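Local coordinates for protein esterase (uncultured bacterium pCosCE1, PDB 7ATL) that probably hydrolyses carboxylic esters as a family VIII carboxylesterase of beta-lactamase fold, and also has promiscuous acyltransferase activity, at residues L115-G120 against S172-V177. Sequence-based numbering, arbitrary orientation.
Sequences LSHTAG and SLAIDV
The imidazole of His117 meets Ser172 at its edge: Ser172 CB lies in the ring plane and OG close to it. The methyl of Ala174 and CG1 of Ile175 come at the ring obliquely, Ala174 CB standing 3.9 Å from His117 ND1 and Ile175 CG1 3.9 Å from His117 NE2. Tyr171, just before Ser172 in the chain, also meets the His117 ring, the two planes at about 50°. The Ile175 side chain runs at about a right angle to that of His117. A nearly straight hydrogen bond, 2.9 Å and 161°, joins His117 ND1 to Ser172 OG; either atom could be the donor. A chi1 of 80° tucks Ser172 OG between its own backbone N and carbonyl carbon, from where it accepts a hydrogen bond from Ala174 N (2.9 Å), an ST turn at the start of helix 174-186, where Leu173 takes the N-cap position. His117, the first residue beyond helix 111-116, has positive phi and belongs to the Schellman motif that closes that helix; the contact brings this C-terminal end against the N-terminal end of helix 174-186 within the beta-lactamase-like fold. The side chains of His117 and Ile175 touch Lys68, probably the lysine of the family's SxxK motif. A water 2.8 Å from Ser172 OG also takes a weak hydrogen bond from Ala119 N.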
loop_
_atom_site.group_PDB
_atom_site.type_symbol
_atom_site.label_atom_id
_atom_site.label_comp_id
_atom_site.label_asym_id
_atom_site.label_seq_id
_atom_site.Cartn_x
_atom_site.Cartn_y
_atom_site.Cartn_z
ATOM N N LEU A 115 8.601 9.140 -4.150
ATOM C CA LEU A 115 8.400 8.504 -2.822
ATOM C C LEU A 115 7.231 9.148 -2.060
ATOM O O LEU A 115 6.638 8.453 -1.214
ATOM C CB LEU A 115 9.697 8.628 -2.023
ATOM C CG LEU A 115 10.871 7.834 -2.577
ATOM C CD1 LEU A 115 12.143 8.141 -1.808
ATOM C CD2 LEU A 115 10.582 6.345 -2.530
ATOM N N SER A 116 6.930 10.424 -2.314
ATOM C CA SER A 116 5.961 11.230 -1.535
ATOM C C SER A 116 4.791 11.642 -2.424
ATOM O O SER A 116 3.929 12.404 -1.950
ATOM C CB SER A 116 6.638 12.428 -0.892
ATOM O OG SER A 116 7.607 12.010 0.066
ATOM N N HIS A 117 4.746 11.156 -3.665
ATOM C CA HIS A 117 3.603 11.373 -4.594
ATOM C C HIS A 117 3.446 12.868 -4.902
ATOM O O HIS A 117 2.306 13.336 -4.923
ATOM C CB HIS A 117 2.308 10.777 -4.005
ATOM C CG HIS A 117 2.307 9.289 -3.925
ATOM N ND1 HIS A 117 2.062 8.502 -5.024
ATOM C CD2 HIS A 117 2.534 8.445 -2.892
ATOM C CE1 HIS A 117 2.136 7.230 -4.671
ATOM N NE2 HIS A 117 2.434 7.170 -3.371
ATOM N N THR A 118 4.546 13.573 -5.144
ATOM C CA THR A 118 4.570 15.014 -5.490
ATOM C C THR A 118 5.107 15.165 -6.914
ATOM O O THR A 118 5.397 16.305 -7.309
ATOM C CB THR A 118 5.433 15.808 -4.491
ATOM O OG1 THR A 118 6.785 15.349 -4.588
ATOM C CG2 THR A 118 4.988 15.672 -3.052
ATOM N N ALA A 119 5.271 14.062 -7.652
ATOM C CA ALA A 119 5.853 14.029 -9.021
ATOM C C ALA A 119 4.941 14.694 -10.064
ATOM O O ALA A 119 5.404 14.897 -11.206
ATOM C CB ALA A 119 6.095 12.607 -9.432
ATOM N N GLY A 120 3.678 14.963 -9.712
ATOM C CA GLY A 120 2.664 15.497 -10.639
ATOM C C GLY A 120 1.958 14.398 -11.417
ATOM O O GLY A 120 1.141 14.717 -12.329
ATOM N N SER A 172 -0.709 8.597 -6.619
ATOM C CA SER A 172 -0.241 8.459 -8.010
ATOM C C SER A 172 0.331 7.074 -8.311
ATOM O O SER A 172 0.573 6.266 -7.415
ATOM C CB SER A 172 0.750 9.542 -8.308
ATOM O OG SER A 172 2.024 9.208 -7.788
ATOM N N LEU A 173 0.535 6.854 -9.603
ATOM C CA LEU A 173 1.341 5.764 -10.185
ATOM C C LEU A 173 2.831 5.955 -9.902
ATOM O O LEU A 173 3.608 5.230 -10.512
ATOM C CB LEU A 173 1.083 5.794 -11.690
ATOM C CG LEU A 173 -0.196 5.089 -12.138
ATOM C CD1 LEU A 173 -0.523 5.450 -13.585
ATOM C CD2 LEU A 173 -0.045 3.585 -11.964
ATOM N N ALA A 174 3.227 6.859 -9.010
ATOM C CA ALA A 174 4.661 7.170 -8.809
ATOM C C ALA A 174 5.428 5.912 -8.414
ATOM O O ALA A 174 6.607 5.811 -8.793
ATOM C CB ALA A 174 4.868 8.258 -7.779
ATOM N N ILE A 175 4.828 5.018 -7.633
ATOM C CA ILE A 175 5.583 3.852 -7.081
ATOM C C ILE A 175 5.732 2.799 -8.194
ATOM O O ILE A 175 6.717 2.051 -8.153
ATOM C CB ILE A 175 4.973 3.315 -5.763
ATOM C CG1 ILE A 175 4.858 4.412 -4.707
ATOM C CG2 ILE A 175 5.786 2.152 -5.211
ATOM C CD1 ILE A 175 6.168 5.128 -4.429
ATOM N N ASP A 176 4.828 2.781 -9.174
ATOM C CA ASP A 176 4.967 1.922 -10.377
ATOM C C ASP A 176 6.183 2.424 -11.155
ATOM O O ASP A 176 6.998 1.575 -11.618
ATOM C CB ASP A 176 3.695 1.888 -11.234
ATOM C CG ASP A 176 2.495 1.226 -10.563
ATOM O OD1 ASP A 176 2.144 1.661 -9.438
ATOM O OD2 ASP A 176 1.914 0.280 -11.173
ATOM N N VAL A 177 6.331 3.747 -11.263
ATOM C CA VAL A 177 7.516 4.369 -11.920
ATOM C C VAL A 177 8.780 3.996 -11.121
ATOM O O VAL A 177 9.765 3.562 -11.748
ATOM C CB VAL A 177 7.347 5.891 -12.106
ATOM C CG1 VAL A 177 8.578 6.509 -12.750
ATOM C CG2 VAL A 177 6.112 6.210 -12.937
HETATM O O HOH W 1 3.511 11.536 -7.916
#